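PDB 4BQ2: B-agarase, which hydrolyses agarose as an exo-acting beta-agarase of glycoside hydrolase family 50 in the marine bacterium Saccharophagus degradans. Local coordinates for residues S15-L20 with L54-E59; A22-E27 with K38-A43; D75-G80 with T181-N186. All blocks are in the same frame, centred on the assembly; numbering follows the deposited sequence.

Interaction 1. Residues S15-L20 with L54-E59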
ATOM      1  N   SER A  15      -3.228 -20.092  31.531  1.00 33.56           N
ATOM      2  CA  SER A  15      -2.472 -21.140  30.868  1.00 33.18           C
ATOM      3  C   SER A  15      -2.860 -21.325  29.399  1.00 31.60           C
ATOM      4  O   SER A  15      -2.101 -21.942  28.650  1.00 30.84           O
ATOM      5  CB  SER A  15      -2.555 -22.465  31.647  1.00 36.32           C
ATOM      6  OG  SER A  15      -3.861 -23.002  31.609  1.00 40.06           O
ATOM      7  N   ASN A  16      -4.023 -20.785  29.012  0.50 31.27           N
ATOM      8  CA  ASN A  16      -4.505 -20.815  27.629  0.50 30.10           C
ATOM      9  C   ASN A  16      -3.945 -19.679  26.773  0.50 28.40           C
ATOM     10  O   ASN A  16      -4.320 -19.545  25.608  0.50 27.80           O
ATOM     11  CB  ASN A  16      -6.035 -20.764  27.579  0.50 33.91           C
ATOM     12  CG  ASN A  16      -6.684 -21.918  28.316  0.50 37.06           C
ATOM     13  OD1 ASN A  16      -6.136 -23.024  28.387  0.50 39.27           O
ATOM     14  ND2 ASN A  16      -7.866 -21.666  28.870  0.50 39.06           N
ATOM     15  N   ILE A  17      -3.068 -18.862  27.351  1.00 25.78           N
ATOM     16  CA  ILE A  17      -2.425 -17.772  26.610  1.00 25.05           C
ATOM     17  C   ILE A  17      -0.960 -18.060  26.357  1.00 24.63           C
ATOM     18  O   ILE A  17      -0.196 -18.296  27.281  1.00 27.94           O
ATOM     19  CB  ILE A  17      -2.591 -16.390  27.276  1.00 24.15           C
ATOM     20  CG1 ILE A  17      -4.078 -16.076  27.477  1.00 23.13           C
ATOM     21  CG2 ILE A  17      -1.937 -15.308  26.390  1.00 23.18           C
ATOM     22  CD1 ILE A  17      -4.334 -14.877  28.359  1.00 27.97           C
ATOM     23  N   HIS A  18      -0.560 -17.982  25.100  1.00 24.27           N
ATOM     24  CA  HIS A  18       0.802 -18.353  24.696  1.00 24.21           C
ATOM     25  C   HIS A  18       1.592 -17.132  24.220  1.00 23.71           C
ATOM     26  O   HIS A  18       1.033 -16.244  23.551  1.00 22.93           O
ATOM     27  CB  HIS A  18       0.708 -19.432  23.613  1.00 26.78           C
ATOM     28  CG  HIS A  18      -0.190 -20.569  24.006  1.00 31.50           C
ATOM     29  ND1 HIS A  18       0.275 -21.696  24.651  1.00 32.74           N
ATOM     30  CD2 HIS A  18      -1.537 -20.712  23.926  1.00 33.61           C
ATOM     31  CE1 HIS A  18      -0.740 -22.498  24.923  1.00 34.98           C
ATOM     32  NE2 HIS A  18      -1.852 -21.921  24.501  1.00 36.21           N
ATOM     33  N   PHE A  19       2.880 -17.091  24.568  1.00 21.21           N
ATOM     34  CA  PHE A  19       3.698 -15.898  24.332  1.00 23.24           C
ATOM     35  C   PHE A  19       4.770 -16.137  23.285  1.00 23.46           C
ATOM     36  O   PHE A  19       5.565 -17.077  23.404  1.00 25.02           O
ATOM     37  CB  PHE A  19       4.223 -15.365  25.659  1.00 22.58           C
ATOM     38  CG  PHE A  19       3.108 -15.096  26.635  1.00 25.33           C
ATOM     39  CD1 PHE A  19       2.209 -14.043  26.402  1.00 26.04           C
ATOM     40  CD2 PHE A  19       2.888 -15.935  27.722  1.00 26.57           C
ATOM     41  CE1 PHE A  19       1.149 -13.805  27.271  1.00 25.94           C
ATOM     42  CE2 PHE A  19       1.838 -15.702  28.602  1.00 25.78           C
ATOM     43  CZ  PHE A  19       0.957 -14.650  28.372  1.00 24.52           C
ATOM     44  N   LEU A  20       4.745 -15.299  22.248  0.50 22.55           N
ATOM     45  CA  LEU A  20       5.668 -15.380  21.114  0.50 22.73           C
ATOM     46  C   LEU A  20       6.716 -14.305  21.273  0.50 22.01           C
ATOM     47  O   LEU A  20       6.403 -13.114  21.133  0.50 21.69           O
ATOM     48  CB  LEU A  20       4.946 -15.119  19.790  0.50 23.10           C
ATOM     49  CG  LEU A  20       3.674 -15.870  19.427  0.50 24.52           C
ATOM     50  CD1 LEU A  20       3.649 -16.058  17.923  0.50 23.94           C
ATOM     51  CD2 LEU A  20       3.585 -17.220  20.116  0.50 24.55           C
ATOM     52  N   LEU A  54       1.037 -12.326  21.727  1.00 19.74           N
ATOM     53  CA  LEU A  54       0.340 -13.413  22.422  1.00 20.72           C
ATOM     54  C   LEU A  54      -0.739 -14.029  21.537  1.00 21.07           C
ATOM     55  O   LEU A  54      -1.203 -13.431  20.537  1.00 21.35           O
ATOM     56  CB  LEU A  54      -0.271 -12.934  23.767  1.00 20.45           C
ATOM     57  CG  LEU A  54      -1.339 -11.819  23.697  1.00 20.70           C
ATOM     58  CD1 LEU A  54      -2.710 -12.376  23.319  1.00 22.40           C
ATOM     59  CD2 LEU A  54      -1.468 -11.103  25.038  1.00 20.70           C
ATOM     60  N   ALA A  55      -1.123 -15.250  21.890  1.00 19.75           N
ATOM     61  CA  ALA A  55      -2.204 -15.925  21.225  1.00 20.99           C
ATOM     62  C   ALA A  55      -3.004 -16.628  22.292  1.00 21.45           C
ATOM     63  O   ALA A  55      -2.471 -17.431  23.072  1.00 22.11           O
ATOM     64  CB  ALA A  55      -1.696 -16.935  20.186  1.00 19.17           C
ATOM     65  N   ILE A  56      -4.289 -16.306  22.337  1.00 22.16           N
ATOM     66  CA  ILE A  56      -5.187 -17.031  23.221  1.00 22.89           C
ATOM     67  C   ILE A  56      -5.754 -18.178  22.416  1.00 23.36           C
ATOM     68  O   ILE A  56      -6.361 -17.972  21.350  1.00 23.58           O
ATOM     69  CB  ILE A  56      -6.319 -16.142  23.747  1.00 23.05           C
ATOM     70  CG1 ILE A  56      -5.769 -14.814  24.271  1.00 22.63           C
ATOM     71  CG2 ILE A  56      -7.061 -16.862  24.883  1.00 25.18           C
ATOM     72  CD1 ILE A  56      -6.832 -13.752  24.410  1.00 26.04           C
ATOM     73  N   VAL A  57      -5.578 -19.390  22.936  1.00 24.07           N
ATOM     74  CA  VAL A  57      -5.968 -20.591  22.212  1.00 26.91           C
ATOM     75  C   VAL A  57      -6.652 -21.540  23.195  1.00 28.15           C
ATOM     76  O   VAL A  57      -5.980 -22.311  23.866  1.00 28.99           O
ATOM     77  CB  VAL A  57      -4.759 -21.324  21.582  1.00 25.53           C
ATOM     78  CG1 VAL A  57      -5.255 -22.494  20.745  1.00 27.72           C
ATOM     79  CG2 VAL A  57      -3.919 -20.387  20.727  1.00 29.06           C
ATOM     80  N   PRO A  58      -7.981 -21.459  23.289  1.00 29.84           N
ATOM     81  CA  PRO A  58      -8.736 -22.340  24.174  1.00 31.51           C
ATOM     82  C   PRO A  58      -8.662 -23.786  23.715  1.00 33.18           C
ATOM     83  O   PRO A  58      -8.471 -24.084  22.536  1.00 29.24           O
ATOM     84  CB  PRO A  58     -10.178 -21.849  24.021  1.00 31.52           C
ATOM     85  CG  PRO A  58     -10.201 -21.216  22.663  1.00 32.09           C
ATOM     86  CD  PRO A  58      -8.864 -20.533  22.561  1.00 27.44           C
ATOM     87  N   GLU A  59      -8.830 -24.660  24.693  1.00 36.43           N
ATOM     88  CA  GLU A  59      -8.810 -26.099  24.545  1.00 38.96           C
ATOM     89  C   GLU A  59      -9.673 -26.537  23.362  1.00 37.44           C
ATOM     90  O   GLU A  59      -9.196 -27.210  22.444  1.00 38.10           O
ATOM     91  CB  GLU A  59      -9.340 -26.657  25.871  1.00 43.32           C
ATOM     92  CG  GLU A  59      -8.966 -25.746  27.063  1.00 47.51           C
ATOM     93  CD  GLU A  59      -9.884 -24.531  27.325  1.00 51.41           C
ATOM     94  OE1 GLU A  59     -11.131 -24.658  27.220  1.00 53.06           O
ATOM     95  OE2 GLU A  59      -9.356 -23.442  27.670  1.00 43.36           O
TER
HETATM   96  O   HOH W   1      -3.909 -23.531  25.057  1.00 29.11           O

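Interaction 2. Residues A22-E27 with K38-A43. With CA (calcium ion), chain K.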
ATOM      1  N   ALA A  22       8.130 -12.916  23.758  1.00 18.50           N
ATOM      2  CA  ALA A  22       7.595 -11.936  24.656  1.00 18.91           C
ATOM      3  C   ALA A  22       7.646 -12.508  26.061  1.00 20.37           C
ATOM      4  O   ALA A  22       7.549 -13.713  26.232  1.00 20.25           O
ATOM      5  CB  ALA A  22       6.156 -11.620  24.274  1.00 18.06           C
ATOM      6  N   ARG A  23       7.800 -11.635  27.050  1.00 22.39           N
ATOM      7  CA  ARG A  23       7.671 -12.013  28.473  1.00 23.02           C
ATOM      8  C   ARG A  23       6.371 -11.428  29.032  1.00 24.11           C
ATOM      9  O   ARG A  23       6.031 -10.279  28.755  1.00 24.79           O
ATOM     10  CB  ARG A  23       8.831 -11.435  29.291  1.00 27.58           C
ATOM     11  CG  ARG A  23      10.224 -11.929  28.927  1.00 33.22           C
ATOM     12  CD  ARG A  23      11.293 -11.236  29.775  1.00 36.69           C
ATOM     13  NE  ARG A  23      12.580 -11.918  29.619  1.00 44.71           N
ATOM     14  CZ  ARG A  23      13.533 -11.543  28.767  1.00 48.09           C
ATOM     15  NH1 ARG A  23      13.368 -10.474  27.995  1.00 50.56           N
ATOM     16  NH2 ARG A  23      14.663 -12.227  28.688  1.00 50.77           N
ATOM     17  N   ALA A  24       5.661 -12.214  29.829  1.00 24.12           N
ATOM     18  CA  ALA A  24       4.365 -11.816  30.365  1.00 22.67           C
ATOM     19  C   ALA A  24       4.399 -11.825  31.880  1.00 25.13           C
ATOM     20  O   ALA A  24       5.068 -12.685  32.473  1.00 22.13           O
ATOM     21  CB  ALA A  24       3.311 -12.789  29.891  1.00 24.72           C
ATOM     22  N   SER A  25       3.692 -10.875  32.508  1.00 24.37           N
ATOM     23  CA  SER A  25       3.524 -10.862  33.968  1.00 24.85           C
ATOM     24  C   SER A  25       2.241 -10.105  34.331  1.00 25.68           C
ATOM     25  O   SER A  25       1.699  -9.337  33.509  1.00 24.52           O
ATOM     26  CB  SER A  25       4.722 -10.229  34.671  1.00 26.59           C
ATOM     27  OG  SER A  25       4.995  -8.921  34.187  1.00 30.23           O
ATOM     28  N   ILE A  26       1.754 -10.330  35.541  1.00 23.66           N
ATOM     29  CA  ILE A  26       0.586  -9.598  36.023  1.00 24.63           C
ATOM     30  C   ILE A  26       1.092  -8.478  36.906  1.00 25.40           C
ATOM     31  O   ILE A  26       1.849  -8.715  37.850  1.00 24.99           O
ATOM     32  CB  ILE A  26      -0.403 -10.474  36.815  1.00 24.26           C
ATOM     33  CG1 ILE A  26      -0.874 -11.682  35.998  1.00 24.96           C
ATOM     34  CG2 ILE A  26      -1.623  -9.647  37.282  1.00 22.62           C
ATOM     35  CD1 ILE A  26      -1.673 -11.347  34.752  1.00 25.47           C
ATOM     36  N   GLU A  27       0.695  -7.251  36.579  1.00 26.98           N
ATOM     37  CA  GLU A  27       1.088  -6.065  37.347  1.00 27.96           C
ATOM     38  C   GLU A  27      -0.138  -5.191  37.598  1.00 28.08           C
ATOM     39  O   GLU A  27      -1.143  -5.290  36.886  1.00 25.73           O
ATOM     40  CB  GLU A  27       2.120  -5.203  36.605  1.00 32.09           C
ATOM     41  CG  GLU A  27       3.249  -5.933  35.876  1.00 39.73           C
ATOM     42  CD  GLU A  27       4.325  -6.476  36.800  1.00 42.98           C
ATOM     43  OE1 GLU A  27       4.264  -6.184  38.026  1.00 42.03           O
ATOM     44  OE2 GLU A  27       5.235  -7.193  36.292  1.00 43.58           O
ATOM     45  N   LYS A  38      -5.336  -5.147  38.282  1.00 20.48           N
ATOM     46  CA  LYS A  38      -4.316  -6.065  37.781  1.00 19.53           C
ATOM     47  C   LYS A  38      -4.456  -6.242  36.265  1.00 18.51           C
ATOM     48  O   LYS A  38      -5.543  -6.530  35.789  1.00 17.58           O
ATOM     49  CB  LYS A  38      -4.435  -7.425  38.472  1.00 21.59           C
ATOM     50  CG  LYS A  38      -4.356  -7.390  39.981  1.00 24.05           C
ATOM     51  CD  LYS A  38      -2.956  -7.523  40.517  1.00 28.98           C
ATOM     52  CE  LYS A  38      -2.965  -8.333  41.813  1.00 32.01           C
ATOM     53  NZ  LYS A  38      -4.253  -8.234  42.543  1.00 30.32           N
ATOM     54  N   GLY A  39      -3.359  -6.084  35.524  1.00 18.31           N
ATOM     55  CA  GLY A  39      -3.374  -6.268  34.074  1.00 19.37           C
ATOM     56  C   GLY A  39      -2.238  -7.188  33.602  1.00 19.75           C
ATOM     57  O   GLY A  39      -1.330  -7.515  34.364  1.00 19.40           O
ATOM     58  N   LEU A  40      -2.342  -7.636  32.361  1.00 19.13           N
ATOM     59  CA  LEU A  40      -1.277  -8.429  31.752  1.00 19.73           C
ATOM     60  C   LEU A  40      -0.269  -7.506  31.100  1.00 19.56           C
ATOM     61  O   LEU A  40      -0.580  -6.819  30.091  1.00 19.65           O
ATOM     62  CB  LEU A  40      -1.852  -9.373  30.716  1.00 20.86           C
ATOM     63  CG  LEU A  40      -0.811 -10.271  30.028  1.00 23.06           C
ATOM     64  CD1 LEU A  40      -0.406 -11.423  30.929  1.00 23.46           C
ATOM     65  CD2 LEU A  40      -1.450 -10.784  28.756  1.00 24.32           C
ATOM     66  N   LYS A  41       0.941  -7.528  31.640  1.00 19.36           N
ATOM     67  CA  LYS A  41       2.035  -6.753  31.105  1.00 21.87           C
ATOM     68  C   LYS A  41       2.752  -7.602  30.050  1.00 21.35           C
ATOM     69  O   LYS A  41       3.235  -8.694  30.352  1.00 20.95           O
ATOM     70  CB  LYS A  41       3.014  -6.336  32.205  1.00 23.44           C
ATOM     71  CG  LYS A  41       4.180  -5.519  31.649  1.00 25.84           C
ATOM     72  CD  LYS A  41       5.218  -5.212  32.700  1.00 30.69           C
ATOM     73  CE  LYS A  41       6.351  -4.432  32.046  1.00 35.57           C
ATOM     74  NZ  LYS A  41       7.140  -3.672  33.058  1.00 36.76           N
ATOM     75  N   LEU A  42       2.781  -7.119  28.809  1.00 21.65           N
ATOM     76  CA  LEU A  42       3.319  -7.932  27.710  1.00 19.98           C
ATOM     77  C   LEU A  42       4.548  -7.219  27.155  1.00 20.21           C
ATOM     78  O   LEU A  42       4.420  -6.166  26.517  1.00 18.97           O
ATOM     79  CB  LEU A  42       2.248  -8.183  26.648  1.00 19.28           C
ATOM     80  CG  LEU A  42       2.669  -9.030  25.430  1.00 21.36           C
ATOM     81  CD1 LEU A  42       2.923 -10.491  25.843  1.00 21.68           C
ATOM     82  CD2 LEU A  42       1.642  -8.961  24.303  1.00 21.79           C
ATOM     83  N   ALA A  43       5.738  -7.772  27.420  1.00 19.88           N
ATOM     84  CA  ALA A  43       6.963  -7.120  27.022  1.00 20.27           C
ATOM     85  C   ALA A  43       7.557  -7.916  25.845  1.00 22.08           C
ATOM     86  O   ALA A  43       8.040  -9.041  26.030  1.00 22.19           O
ATOM     87  CB  ALA A  43       7.926  -7.014  28.198  1.00 20.18           C
TER
HETATM   88 CA    CA K1797      -7.851  -6.329  35.873  1.00 22.65          CA
HETATM   89  O   HOH W   2       6.091  -8.704  31.528  1.00 27.22           O
HETATM   90  O   HOH W   3      -9.885  -5.903  36.055  1.00 21.20           O

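Interaction 3. Residues D75-G80 with T181-N186. With CA (calcium ion), chain K.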
ATOM      1  N   ASP A  75      -8.868  -3.526  26.983  1.00 18.78           N
ATOM      2  CA  ASP A  75      -8.284  -2.277  27.499  1.00 18.09           C
ATOM      3  C   ASP A  75      -6.780  -2.417  27.295  1.00 17.98           C
ATOM      4  O   ASP A  75      -6.199  -3.432  27.667  1.00 17.98           O
ATOM      5  CB  ASP A  75      -8.587  -2.061  28.997  1.00 17.93           C
ATOM      6  CG  ASP A  75     -10.079  -1.878  29.299  1.00 18.25           C
ATOM      7  OD1 ASP A  75     -10.908  -1.799  28.363  1.00 18.28           O
ATOM      8  OD2 ASP A  75     -10.416  -1.894  30.511  1.00 18.83           O
ATOM      9  N   ILE A  76      -6.155  -1.454  26.632  1.00 17.70           N
ATOM     10  CA  ILE A  76      -4.728  -1.574  26.280  1.00 18.33           C
ATOM     11  C   ILE A  76      -4.042  -0.230  26.425  1.00 19.26           C
ATOM     12  O   ILE A  76      -4.664   0.830  26.166  1.00 20.93           O
ATOM     13  CB  ILE A  76      -4.526  -2.085  24.812  1.00 17.09           C
ATOM     14  CG1 ILE A  76      -5.580  -3.140  24.429  1.00 16.65           C
ATOM     15  CG2 ILE A  76      -3.103  -2.625  24.582  1.00 16.41           C
ATOM     16  CD1 ILE A  76      -5.485  -3.610  22.973  1.00 16.28           C
ATOM     17  N   VAL A  77      -2.769  -0.249  26.815  1.00 17.45           N
ATOM     18  CA  VAL A  77      -1.953   0.973  26.778  1.00 17.99           C
ATOM     19  C   VAL A  77      -0.514   0.555  26.533  1.00 18.78           C
ATOM     20  O   VAL A  77      -0.146  -0.556  26.899  1.00 16.54           O
ATOM     21  CB  VAL A  77      -2.030   1.748  28.103  1.00 18.89           C
ATOM     22  CG1 VAL A  77      -1.299   1.003  29.220  1.00 19.61           C
ATOM     23  CG2 VAL A  77      -1.458   3.149  27.943  1.00 19.68           C
ATOM     24  N   SER A  78       0.294   1.424  25.911  1.00 18.10           N
ATOM     25  CA  SER A  78       1.734   1.138  25.719  1.00 18.66           C
ATOM     26  C   SER A  78       2.495   1.772  26.880  1.00 19.57           C
ATOM     27  O   SER A  78       2.022   2.722  27.467  1.00 18.72           O
ATOM     28  CB  SER A  78       2.265   1.710  24.390  1.00 18.70           C
ATOM     29  OG  SER A  78       1.682   1.036  23.306  1.00 19.89           O
ATOM     30  N   VAL A  79       3.645   1.215  27.234  1.00 20.28           N
ATOM     31  CA  VAL A  79       4.437   1.776  28.320  1.00 23.68           C
ATOM     32  C   VAL A  79       5.790   2.051  27.716  1.00 25.91           C
ATOM     33  O   VAL A  79       6.207   1.332  26.808  1.00 24.56           O
ATOM     34  CB  VAL A  79       4.537   0.786  29.499  1.00 24.90           C
ATOM     35  CG1 VAL A  79       5.380   1.361  30.625  1.00 29.01           C
ATOM     36  CG2 VAL A  79       3.140   0.442  30.015  1.00 25.97           C
ATOM     37  N   GLY A  80       6.451   3.110  28.183  1.00 25.99           N
ATOM     38  CA  GLY A  80       7.794   3.424  27.733  1.00 27.20           C
ATOM     39  C   GLY A  80       7.852   4.512  26.683  1.00 26.11           C
ATOM     40  O   GLY A  80       7.097   5.494  26.723  1.00 24.99           O
ATOM     41  N   THR A 181       6.093  -2.584  24.659  1.00 18.40           N
ATOM     42  CA  THR A 181       5.512  -3.162  25.898  1.00 18.94           C
ATOM     43  C   THR A 181       4.107  -2.572  26.097  1.00 19.75           C
ATOM     44  O   THR A 181       3.933  -1.350  25.994  1.00 17.58           O
ATOM     45  CB  THR A 181       6.385  -2.831  27.129  1.00 19.41           C
ATOM     46  OG1 THR A 181       7.718  -3.310  26.911  1.00 21.18           O
ATOM     47  CG2 THR A 181       5.804  -3.473  28.448  1.00 20.31           C
ATOM     48  N   VAL A 182       3.128  -3.435  26.365  1.00 17.10           N
ATOM     49  CA  VAL A 182       1.776  -2.983  26.610  1.00 17.04           C
ATOM     50  C   VAL A 182       1.265  -3.568  27.924  1.00 17.32           C
ATOM     51  O   VAL A 182       1.836  -4.541  28.441  1.00 15.82           O
ATOM     52  CB  VAL A 182       0.816  -3.395  25.469  1.00 16.21           C
ATOM     53  CG1 VAL A 182       1.236  -2.735  24.151  1.00 15.86           C
ATOM     54  CG2 VAL A 182       0.728  -4.927  25.349  1.00 16.79           C
ATOM     55  N   ILE A 183       0.187  -2.962  28.447  1.00 17.97           N
ATOM     56  CA  ILE A 183      -0.614  -3.588  29.492  1.00 18.53           C
ATOM     57  C   ILE A 183      -1.973  -3.822  28.866  1.00 17.14           C
ATOM     58  O   ILE A 183      -2.531  -2.923  28.237  1.00 18.09           O
ATOM     59  CB  ILE A 183      -0.823  -2.692  30.740  1.00 19.56           C
ATOM     60  CG1 ILE A 183       0.483  -2.091  31.231  1.00 23.51           C
ATOM     61  CG2 ILE A 183      -1.491  -3.472  31.870  1.00 19.38           C
ATOM     62  CD1 ILE A 183       1.528  -3.116  31.591  1.00 25.98           C
ATOM     63  N   ILE A 184      -2.501  -5.022  29.049  1.00 16.74           N
ATOM     64  CA  ILE A 184      -3.794  -5.438  28.519  1.00 16.01           C
ATOM     65  C   ILE A 184      -4.673  -5.814  29.719  1.00 17.77           C
ATOM     66  O   ILE A 184      -4.204  -6.464  30.656  1.00 17.69           O
ATOM     67  CB  ILE A 184      -3.643  -6.654  27.589  1.00 17.27           C
ATOM     68  CG1 ILE A 184      -2.777  -6.303  26.338  1.00 16.43           C
ATOM     69  CG2 ILE A 184      -5.010  -7.204  27.175  1.00 17.02           C
ATOM     70  CD1 ILE A 184      -2.317  -7.524  25.554  1.00 15.76           C
ATOM     71  N   ASP A 185      -5.940  -5.422  29.692  1.00 17.48           N
ATOM     72  CA  ASP A 185      -6.864  -5.801  30.775  1.00 18.06           C
ATOM     73  C   ASP A 185      -8.269  -5.910  30.228  1.00 18.64           C
ATOM     74  O   ASP A 185      -8.577  -5.342  29.157  1.00 18.75           O
ATOM     75  CB  ASP A 185      -6.739  -4.798  31.925  1.00 18.67           C
ATOM     76  CG  ASP A 185      -7.364  -5.311  33.226  1.00 19.19           C
ATOM     77  OD1 ASP A 185      -7.815  -6.478  33.266  1.00 17.94           O
ATOM     78  OD2 ASP A 185      -7.450  -4.527  34.194  1.00 17.60           O
ATOM     79  N   ASN A 186      -9.116  -6.695  30.914  1.00 18.82           N
ATOM     80  CA  ASN A 186     -10.561  -6.726  30.677  1.00 18.60           C
ATOM     81  C   ASN A 186     -10.945  -7.195  29.285  1.00 18.75           C
ATOM     82  O   ASN A 186     -11.727  -6.553  28.602  1.00 17.52           O
ATOM     83  CB  ASN A 186     -11.197  -5.363  30.995  1.00 20.15           C
ATOM     84  CG  ASN A 186     -10.993  -4.964  32.453  1.00 21.63           C
ATOM     85  OD1 ASN A 186     -11.160  -5.791  33.352  1.00 22.58           O
ATOM     86  ND2 ASN A 186     -10.618  -3.712  32.693  1.00 20.76           N
TER
HETATM   87 CA    CA K1797      -7.851  -6.329  35.873  1.00 22.65          CA
HETATM   88  O   HOH W   4       6.176   0.498  24.050  1.00 26.15           O
HETATM   89  O   HOH W   3      -9.885  -5.903  36.055  1.00 21.20           O

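Interaction 1. Residues S15-L20 with L54-E59
L54 lodges its CB between two side chains of the facing strand, I17 and F19. CG2 of I17 lies 3.9 Å from CB of L54, and CD1 of the F19 ring approaches the same CB to 3.8 Å. L54 lies side by side with each of them, pointing the same way. I56 extends the row: its CG1 runs beside CG1 of I17 at 3.8 Å. The backbones carry this packing as antiparallel partners. I17 with I56 and F19 with L54 are non-hydrogen-bonded pairs, and the hydrogen-bonded pair H18 with A55 between them is closed by H18 N to A55 O (2.8 Å) and A55 N to H18 O. Beyond the last bridge, V57 N still reaches N16 O in an almost straight bond, 177° at the hydrogen. This is an antiparallel strand pair of the CBM-like domain, a beta-sandwich. Its tight face, formed by I17, F19, L54 and I56, looks inward, where L54 meets L40, L42 and I184, and where I17 and I56 both touch F6. The other face is looser and wetter. H18 keeps its CG beside its own backbone N (chi1 -50°), which lays the exposed imidazole over the strand with A55 O near its edge and CD2 4.0 Å from CG2 of V57. A water in the ring plane lies 2.7 Å from H18 NE2 and donates to V57 O, bridging the two segments where side-chain packing is slight. At the outer end exposed E59 comes near N16, which has two conformers, and how the two side chains meet is doubtful.

Interaction 2. Residues A22-E27 with K38-A43
The beta hairpin of strands 22-30 and 36-44 brings these two segments together, and its returning strand enters directly from a calcium site: K38 O binds the calcium ion at 2.3 Å. Three antiparallel hydrogen-bonded pairs, R23 with A43, S25 with K41 and E27 with G39, each close with two backbone bonds, among them G39 N to E27 O at 2.7 Å. On the face bearing S25, E27 and K41, polar and aliphatic groups are interleaved. S25 OG donates to E27 OE2 (2.7 Å), meeting the oxygen on its anti side and 26° out of the carboxylate plane, and accepts a hydrogen bond from a water that also donates to K41 O. With chi1 at -42°, CG of E27 stands beside its backbone N and lies against the K41 chain, 3.7 Å from K41 CB. K41 itself runs on fully extended, so that its NZ remains 5.1 Å from E27 OE2, with the charged atoms not in contact. The other face is apolar. A22 CB meets L42 CD1 at 3.8 Å, A24 CB approaches L40 CD1, and I26 crosses L40 at about a right angle. I26 also turns CG2 to K38 CB, 3.8 Å away. With S37, D7, E9 and D185 completing the protein ligands, the arrangement is that of a beta-sandwich hairpin with a calcium ion bound at one end.

Interaction 3. Residues D75-G80 with T181-N186
D75 and N186 are joined by a side-chain hydrogen bond, N186 ND2 donating to D75 OD2 at 2.8 Å and 175°. The donor approaches from above the carboxylate plane, 38° out of it, whereas the oxygen lies practically in the amide plane of N186. The other carboxylate oxygen of D75, OD1, forms a salt bridge with R188 and a hydrogen bond with S111, gripping this buried acid at both oxygens. N186 OD1 is also engaged: a water donates to it at 3.0 Å and is itself a ligand of the calcium ion. D185 binds that ion bidentately, OD1 at 2.6 Å and OD2 at 2.5 Å, and OD2 is further hydrogen-bonded to Y29 OH. A chi1 of -164° swings the D185 carboxylate away from its own backbone N and out to the metal. The two strands are antiparallel neighbours within the beta-sandwich of the CBM-like domain, and alternate backbone groups bond across the pair, while those of I76 and S78 turn to Q110 and P105, and those of V182 and I184 to L42 and L40. D75 with D185 and V77 with I183 form two bonds apiece, and V79 N gives one more to T181 O at 2.9 Å. Near V79 a water accepts from T181 N at 3.1 Å and lies close to V79 O. S78 OG, although buried, is hydrogen-bonded to I104 O and T84 OG1. Aliphatic chains fill the faces: V77 CG1 lies beside I183 CB at 4.0 Å, and on the opposite face I76 CG2 nestles against both V182 and I184, near F86.

All three contacts belong to the CBM-like domain and lie on one side of the chain's centre. Interaction 2 comes within the span of chain between the segments of interaction 1, and interaction 3 opens after both have closed. Interactions 2 and 3, with centres about 9 Å apart, sit side by side: strands 36-44 and 180-191 are neighbours, linked by probable hydrogen bonds from L42 N to V182 O and L40 N to I184 O, and both contacts reach the same calcium ion. Interaction 1, centred about 13 Å from interaction 2 and 17 Å from interaction 3, packs across the sandwich through F19 and L54. The metal thus ties together strands distant in sequence.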